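Local coordinates for ABC transporter periplasmic peptide-binding protein (Pseudoalteromonas, PDB 4QFL) that binds dipeptides in the periplasm, here with Ala-Phe bound, and probably delivers them to an ABC transporter for uptake, at residues V118-S123 / V128-H133; K391-M396 / V407-Y412; R508-S513 / I519-F524. One frame throughout, in Å; residues are numbered along the deposited sequence.

Contact 1. Residues V118-S123 / V128-H133; sequences VIFTFS and VYNPYH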
# COMPACT_ATOMS: atom_id res chain seq x y z
N VAL A 118 -5.82 -10.70 20.14
CA VAL A 118 -5.12 -11.22 18.98
C VAL A 118 -6.02 -12.19 18.24
O VAL A 118 -6.19 -12.10 17.01
CB VAL A 118 -3.82 -11.91 19.38
CG1 VAL A 118 -3.14 -12.55 18.18
CG2 VAL A 118 -2.89 -10.90 20.05
N ILE A 119 -6.62 -13.10 18.99
CA ILE A 119 -7.50 -14.09 18.39
C ILE A 119 -8.69 -13.42 17.73
O ILE A 119 -9.08 -13.80 16.64
CB ILE A 119 -7.93 -15.16 19.41
CG1 ILE A 119 -6.68 -15.81 20.02
CG2 ILE A 119 -8.77 -16.21 18.74
CD1 ILE A 119 -6.91 -16.52 21.34
N PHE A 120 -9.25 -12.40 18.38
CA PHE A 120 -10.37 -11.70 17.77
C PHE A 120 -10.00 -10.94 16.51
O PHE A 120 -10.66 -11.05 15.48
CB PHE A 120 -11.01 -10.70 18.72
CG PHE A 120 -11.94 -9.75 18.02
CD1 PHE A 120 -13.24 -10.15 17.70
CD2 PHE A 120 -11.51 -8.49 17.64
CE1 PHE A 120 -14.10 -9.28 17.03
CE2 PHE A 120 -12.37 -7.61 16.97
CZ PHE A 120 -13.67 -8.01 16.66
N THR A 121 -8.96 -10.12 16.63
CA THR A 121 -8.50 -9.30 15.51
C THR A 121 -8.24 -10.12 14.26
O THR A 121 -8.68 -9.76 13.15
CB THR A 121 -7.20 -8.57 15.88
OG1 THR A 121 -7.44 -7.70 16.99
CG2 THR A 121 -6.70 -7.75 14.69
N PHE A 122 -7.53 -11.22 14.43
CA PHE A 122 -7.13 -12.02 13.28
C PHE A 122 -8.13 -13.08 12.85
O PHE A 122 -8.21 -13.41 11.66
CB PHE A 122 -5.68 -12.52 13.42
CG PHE A 122 -4.68 -11.39 13.44
CD1 PHE A 122 -4.31 -10.76 12.26
CD2 PHE A 122 -4.17 -10.91 14.64
CE1 PHE A 122 -3.44 -9.71 12.27
CE2 PHE A 122 -3.29 -9.85 14.65
CZ PHE A 122 -2.93 -9.25 13.46
N SER A 123 -8.93 -13.60 13.78
CA SER A 123 -9.99 -14.50 13.37
C SER A 123 -11.09 -13.73 12.65
O SER A 123 -11.84 -14.31 11.87
CB SER A 123 -10.55 -15.29 14.55
OG SER A 123 -11.30 -14.47 15.42
N VAL A 128 -15.48 -17.28 9.47
CA VAL A 128 -16.83 -16.83 9.13
C VAL A 128 -17.73 -16.79 10.37
O VAL A 128 -18.80 -16.18 10.34
CB VAL A 128 -17.48 -17.71 8.06
CG1 VAL A 128 -17.00 -17.31 6.67
CG2 VAL A 128 -17.18 -19.17 8.34
N TYR A 129 -17.28 -17.44 11.44
CA TYR A 129 -18.02 -17.46 12.70
C TYR A 129 -17.73 -16.27 13.59
O TYR A 129 -18.46 -16.01 14.54
CB TYR A 129 -17.73 -18.74 13.47
CG TYR A 129 -18.34 -19.95 12.82
CD1 TYR A 129 -19.71 -20.19 12.90
CD2 TYR A 129 -17.55 -20.83 12.12
CE1 TYR A 129 -20.27 -21.29 12.29
CE2 TYR A 129 -18.10 -21.94 11.51
CZ TYR A 129 -19.45 -22.17 11.60
OH TYR A 129 -19.97 -23.28 10.99
N ASN A 130 -16.66 -15.55 13.28
CA ASN A 130 -16.34 -14.33 14.00
C ASN A 130 -17.47 -13.34 13.76
O ASN A 130 -17.83 -13.08 12.63
CB ASN A 130 -14.99 -13.78 13.56
CG ASN A 130 -14.58 -12.54 14.33
OD1 ASN A 130 -15.32 -11.56 14.37
ND2 ASN A 130 -13.42 -12.60 14.98
N PRO A 131 -18.02 -12.77 14.84
CA PRO A 131 -19.21 -11.94 14.68
C PRO A 131 -18.93 -10.68 13.86
O PRO A 131 -19.86 -9.98 13.48
CB PRO A 131 -19.56 -11.57 16.12
CG PRO A 131 -18.27 -11.69 16.86
CD PRO A 131 -17.57 -12.84 16.23
N TYR A 132 -17.66 -10.41 13.60
CA TYR A 132 -17.31 -9.23 12.83
C TYR A 132 -16.81 -9.58 11.43
O TYR A 132 -16.49 -8.70 10.63
CB TYR A 132 -16.27 -8.41 13.58
CG TYR A 132 -16.88 -7.50 14.60
CD1 TYR A 132 -17.30 -7.97 15.84
CD2 TYR A 132 -17.05 -6.16 14.31
CE1 TYR A 132 -17.87 -7.12 16.77
CE2 TYR A 132 -17.62 -5.30 15.22
CZ TYR A 132 -18.03 -5.78 16.45
OH TYR A 132 -18.58 -4.89 17.34
N HIS A 133 -16.77 -10.87 11.13
CA HIS A 133 -16.29 -11.30 9.83
C HIS A 133 -17.02 -10.57 8.70
O HIS A 133 -16.39 -10.11 7.75
CB HIS A 133 -16.45 -12.80 9.64
CG HIS A 133 -15.91 -13.30 8.34
ND1 HIS A 133 -14.58 -13.19 7.99
CD2 HIS A 133 -16.53 -13.87 7.28
CE1 HIS A 133 -14.40 -13.70 6.79
NE2 HIS A 133 -15.57 -14.12 6.33
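Asn130 binds Ser123 and Phe120 through its side-chain amide. Its CG lies anti to the backbone N (chi1 -177°), which sends the amide toward the helix. Asn130 ND2 donates to Ser123 OG at 2.9 Å, with an N-H...O angle of 152° and the oxygen practically in the amide plane. Asn130 ND2 also reaches Phe120 O at 3.2 Å, a weak and bent bond. Ser123 OG is itself a donor to Ile119 O (2.6 Å), one turn back in the helix. The other end of the amide serves the loop: Asn130 OD1 accepts from Tyr132 N at 2.7 Å, which makes an Asx turn. With both ends of the amide engaged, its rotation is fixed.

The aromatic half is an offset edge-to-face pair. The edge of Phe120 points to the face of Tyr132, with centroids 5.5 Å apart and planes at 84°. Phe120 CE1 comes to 3.7 Å from Tyr132 CD1.

These bonds and the ring pair fold the loop back on helix 115-126. Helix 188-196 covers the aromatic pair: Phe120 packs on Ala191 and Met192, and Tyr132 OH bonds to Ala191 O. On helix 115-126 itself, Ile119 rests on strands 152-159 and 162-167.

Contact 2. Residues K391-M396 / V407-Y412; sequences KMAELM and VNIVEY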
# COMPACT_ATOMS: atom_id res chain seq x y z
N LYS A 391 -0.05 14.18 -16.09
CA LYS A 391 1.00 14.58 -17.01
C LYS A 391 1.50 13.37 -17.79
O LYS A 391 1.69 13.43 -19.01
CB LYS A 391 2.15 15.22 -16.25
CG LYS A 391 3.35 15.61 -17.07
CD LYS A 391 3.07 16.79 -17.97
CE LYS A 391 4.37 17.40 -18.52
NZ LYS A 391 4.21 18.03 -19.89
N MET A 392 1.71 12.26 -17.09
CA MET A 392 2.15 11.04 -17.75
C MET A 392 1.14 10.57 -18.79
O MET A 392 1.51 10.13 -19.87
CB MET A 392 2.41 9.93 -16.74
CG MET A 392 3.00 8.70 -17.36
SD MET A 392 3.40 7.42 -16.16
CE MET A 392 4.55 8.29 -15.10
N ALA A 393 -0.14 10.64 -18.46
CA ALA A 393 -1.19 10.19 -19.37
C ALA A 393 -1.28 11.09 -20.60
O ALA A 393 -1.56 10.62 -21.71
CB ALA A 393 -2.54 10.10 -18.65
N GLU A 394 -1.04 12.38 -20.41
CA GLU A 394 -1.02 13.31 -21.52
C GLU A 394 0.18 13.07 -22.44
O GLU A 394 0.06 13.15 -23.66
CB GLU A 394 -1.04 14.76 -21.01
CG GLU A 394 -2.35 15.13 -20.32
CD GLU A 394 -2.25 16.42 -19.51
OE1 GLU A 394 -1.15 17.00 -19.39
OE2 GLU A 394 -3.30 16.85 -18.99
N LEU A 395 1.34 12.75 -21.87
CA LEU A 395 2.49 12.43 -22.69
C LEU A 395 2.22 11.18 -23.53
O LEU A 395 2.54 11.12 -24.71
CB LEU A 395 3.74 12.26 -21.84
CG LEU A 395 4.33 13.58 -21.33
CD1 LEU A 395 5.12 13.36 -20.05
CD2 LEU A 395 5.19 14.27 -22.39
N MET A 396 1.60 10.18 -22.90
CA MET A 396 1.30 8.93 -23.60
C MET A 396 0.23 9.13 -24.67
O MET A 396 0.27 8.50 -25.73
CB MET A 396 0.88 7.85 -22.61
CG MET A 396 1.98 7.43 -21.66
SD MET A 396 1.31 6.45 -20.31
CE MET A 396 2.44 5.06 -20.34
N VAL A 407 -6.29 8.16 -27.47
CA VAL A 407 -6.45 8.02 -26.03
C VAL A 407 -7.38 9.07 -25.45
O VAL A 407 -7.26 10.26 -25.74
CB VAL A 407 -5.09 8.12 -25.29
CG1 VAL A 407 -5.31 8.13 -23.80
CG2 VAL A 407 -4.17 6.99 -25.70
N ASN A 408 -8.32 8.63 -24.62
CA ASN A 408 -9.05 9.55 -23.78
C ASN A 408 -8.62 9.30 -22.34
O ASN A 408 -8.41 8.16 -21.94
CB ASN A 408 -10.55 9.37 -23.95
CG ASN A 408 -11.04 8.06 -23.38
OD1 ASN A 408 -10.68 6.98 -23.87
ND2 ASN A 408 -11.87 8.14 -22.35
N ILE A 409 -8.47 10.37 -21.57
CA ILE A 409 -7.96 10.25 -20.21
C ILE A 409 -9.08 10.31 -19.18
O ILE A 409 -9.88 11.24 -19.19
CB ILE A 409 -6.91 11.35 -19.92
CG1 ILE A 409 -5.74 11.21 -20.90
CG2 ILE A 409 -6.43 11.28 -18.48
CD1 ILE A 409 -4.63 12.23 -20.70
N VAL A 410 -9.14 9.33 -18.30
CA VAL A 410 -10.18 9.29 -17.28
C VAL A 410 -9.60 9.52 -15.89
O VAL A 410 -8.58 8.94 -15.53
CB VAL A 410 -10.92 7.96 -17.27
CG1 VAL A 410 -11.88 7.90 -16.10
CG2 VAL A 410 -11.67 7.77 -18.58
N GLU A 411 -10.25 10.36 -15.10
CA GLU A 411 -9.74 10.68 -13.78
C GLU A 411 -10.88 10.95 -12.80
O GLU A 411 -11.84 11.64 -13.13
CB GLU A 411 -8.81 11.89 -13.89
CG GLU A 411 -7.92 12.14 -12.68
CD GLU A 411 -7.03 13.36 -12.87
OE1 GLU A 411 -7.25 14.11 -13.85
OE2 GLU A 411 -6.10 13.56 -12.05
N TYR A 412 -10.77 10.40 -11.60
CA TYR A 412 -11.76 10.63 -10.55
C TYR A 412 -11.05 10.79 -9.21
O TYR A 412 -9.89 10.43 -9.08
CB TYR A 412 -12.77 9.48 -10.45
CG TYR A 412 -13.56 9.18 -11.71
CD1 TYR A 412 -14.71 9.88 -12.01
CD2 TYR A 412 -13.15 8.19 -12.59
CE1 TYR A 412 -15.43 9.61 -13.17
CE2 TYR A 412 -13.87 7.91 -13.74
CZ TYR A 412 -15.00 8.62 -14.03
OH TYR A 412 -15.71 8.34 -15.18
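Ile409 meets Ala393 and Glu394 because its CG1 branch lies anti to its carbonyl carbon (chi1 -60°) and its chain then runs on extended (chi2 -179°). This carries CD1 out to the helix. Glu394 turns its CG anti to its own carbonyl carbon (chi1 -66°), where CG can meet that methyl. The contact belongs to a beta-alpha-beta unit made of strand 373-378, helix 389-401 and strand 406-410. It is the packing of the helix on the second strand of that unit.

The contact across the two segments is wholly apolar. Ile409 and Ala393 point at each other, and Ala393 CB meets Ile409 CD1 at 3.6 Å. The small alanine lets the helix come close, with CA atoms of Ala393 and Ile409 6.8 Å apart. Both branches of Ile409 take part: CG2 lies 4.1 Å from Ala393 CB, while CD1 passes that methyl and reaches the helix backbone. Glu394 and Ile409 lie roughly perpendicular where they touch. Glu394 CG lies 3.7 Å from Ile409 CD1, while the Glu394 carboxylate makes a long, weak ion pair with Arg390. Shortening Ile409 to an alanine removes CD1 and both gamma carbons, which would probably leave a gap beside Ala393 CB and take away the methyl that Glu394 CG rests on.

Val407 also faces the helix from the same strand, and its carbonyl takes a hydrogen bond from Gln397. On the sheet side, Asn408 and Val410 bond through their backbones to strand 373-378. At the closest point, Ile409 CD1 sits 3.5 Å from Ala393 C and 3.6 Å from Glu394 N.

Contact 3. Residues R508-S513 / I519-F524; sequences RFQASS and ITLGPF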
# COMPACT_ATOMS: atom_id res chain seq x y z
N ARG A 508 10.96 8.67 -2.49
CA ARG A 508 9.97 9.04 -1.49
C ARG A 508 10.29 10.43 -0.92
O ARG A 508 11.29 10.61 -0.25
CB ARG A 508 9.94 7.99 -0.39
CG ARG A 508 8.79 8.13 0.56
CD ARG A 508 8.74 6.99 1.56
NE ARG A 508 7.43 6.95 2.21
CZ ARG A 508 6.99 5.92 2.90
NH1 ARG A 508 7.75 4.85 3.06
NH2 ARG A 508 5.78 5.95 3.44
N PHE A 509 9.43 11.41 -1.20
CA PHE A 509 9.63 12.78 -0.70
C PHE A 509 8.63 13.17 0.39
O PHE A 509 7.49 12.73 0.38
CB PHE A 509 9.47 13.81 -1.82
CG PHE A 509 10.54 13.79 -2.87
CD1 PHE A 509 11.73 14.47 -2.67
CD2 PHE A 509 10.34 13.12 -4.07
CE1 PHE A 509 12.71 14.47 -3.64
CE2 PHE A 509 11.31 13.11 -5.05
CZ PHE A 509 12.51 13.78 -4.83
N GLN A 510 9.06 14.02 1.31
CA GLN A 510 8.14 14.68 2.23
C GLN A 510 8.65 16.05 2.64
O GLN A 510 9.82 16.21 2.98
CB GLN A 510 7.89 13.84 3.47
CG GLN A 510 6.95 14.51 4.45
CD GLN A 510 6.62 13.61 5.60
OE1 GLN A 510 7.37 13.54 6.58
NE2 GLN A 510 5.52 12.88 5.49
N ALA A 511 7.76 17.04 2.62
CA ALA A 511 8.14 18.37 3.05
C ALA A 511 7.62 18.65 4.45
O ALA A 511 6.54 18.21 4.83
CB ALA A 511 7.62 19.42 2.08
N SER A 512 8.40 19.39 5.23
CA SER A 512 7.94 19.78 6.55
C SER A 512 8.61 21.06 7.04
O SER A 512 9.69 21.43 6.58
CB SER A 512 8.14 18.63 7.55
OG SER A 512 9.50 18.26 7.68
N SER A 513 7.95 21.74 7.97
CA SER A 513 8.58 22.83 8.69
C SER A 513 9.86 22.37 9.38
O SER A 513 9.95 21.26 9.93
CB SER A 513 7.62 23.41 9.72
OG SER A 513 8.38 23.96 10.77
N ILE A 519 10.19 12.32 12.32
CA ILE A 519 9.27 11.74 11.36
C ILE A 519 9.95 10.65 10.53
O ILE A 519 11.07 10.84 10.07
CB ILE A 519 8.66 12.82 10.43
CG1 ILE A 519 9.64 13.97 10.22
CG2 ILE A 519 7.35 13.34 11.01
CD1 ILE A 519 9.67 14.98 11.35
N THR A 520 9.27 9.51 10.36
CA THR A 520 9.84 8.39 9.61
C THR A 520 9.10 8.03 8.31
O THR A 520 7.91 7.70 8.31
CB THR A 520 9.98 7.11 10.48
OG1 THR A 520 8.70 6.74 11.01
CG2 THR A 520 10.95 7.35 11.63
N LEU A 521 9.83 8.10 7.21
CA LEU A 521 9.35 7.65 5.90
C LEU A 521 9.65 6.17 5.61
O LEU A 521 8.76 5.32 5.70
CB LEU A 521 10.02 8.46 4.78
CG LEU A 521 9.80 9.97 4.71
CD1 LEU A 521 10.46 10.56 3.47
CD2 LEU A 521 8.33 10.27 4.72
N GLY A 522 10.91 5.88 5.26
CA GLY A 522 11.37 4.52 5.04
C GLY A 522 11.26 3.94 3.64
O GLY A 522 10.54 4.46 2.80
N PRO A 523 11.99 2.83 3.38
CA PRO A 523 12.03 2.17 2.07
C PRO A 523 10.81 1.27 1.84
O PRO A 523 10.63 0.69 0.77
CB PRO A 523 13.32 1.34 2.15
CG PRO A 523 13.44 1.00 3.60
CD PRO A 523 12.88 2.17 4.36
N PHE A 524 9.96 1.16 2.86
CA PHE A 524 8.68 0.46 2.73
C PHE A 524 7.70 0.89 3.81
O PHE A 524 8.09 1.52 4.79
CB PHE A 524 8.89 -1.07 2.75
CG PHE A 524 9.61 -1.57 3.98
CD1 PHE A 524 8.93 -1.80 5.16
CD2 PHE A 524 10.97 -1.86 3.94
CE1 PHE A 524 9.60 -2.27 6.28
CE2 PHE A 524 11.63 -2.33 5.04
CZ PHE A 524 10.95 -2.54 6.22
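Arg508 and Leu521 lie alongside each other, running opposite ways, and the loop carbonyls gather at the guanidinium. Arg508 NH1 donates to Gly522 O at 2.8 Å, with an N-H...O angle of 150°. The acceptor lies near the guanidinium plane, but the donor stands 44° above the plane of the carbonyl. Leu521 O is almost as near to NH1, yet it sits over a face of the guanidinium and the angle is too poor for a hydrogen bond. The arginine stem is apolar cover: Arg508 CD lies 3.8 Å from Leu521 CB.

The two methyls of Leu521 divide between two strand residues. Leu521 CD1 touches Arg508 O at 3.8 Å. Leu521 CD2 meets Gln510 CB, also at 3.8 Å, and lies beside the amide. Gln510 OE1 comes near Ile519 CB at 4.1 Å. The buried Gln510 NE2 finds no polar partner in the model.

The Arg508 chain is extended from CG to NE, with CG anti to the backbone nitrogen (chi1 -169°), which brings the guanidinium over to the loop. There NH2 bonds to Gly525 O, giving the arginine a second hold. Gly522 is fixed from both ends, by Glu287 at its N and Asn289 at its O. Its backbone angles suit a residue without a side chain.

Arg508 and Leu521 thus pin the loop after strand 516-517 to strand 500-513, near the dipeptide site. That strand bonds through its backbone to strands 282-287 and 264-266. Leu521 also packs on Glu285 and Glu287 of strand 282-287.

The three contacts follow one another along the chain and none touches another. Contacts 1 and 2 lie on opposite sides of the chain's centre, with centres 42 Å apart. Contact 3 is nearer the middle: its centre is 34 Å from that of contact 1 and 28 Å from that of contact 2. Its nearest atoms are about 13 Å from contact 2, and both reach the same set of linked strands. Contact 3 comes within about 8 Å of the bound alanine at the Arg508 side chain. The same side chain is about 9 Å from the bound phenylalanine, so it lies near the pocket without lining it.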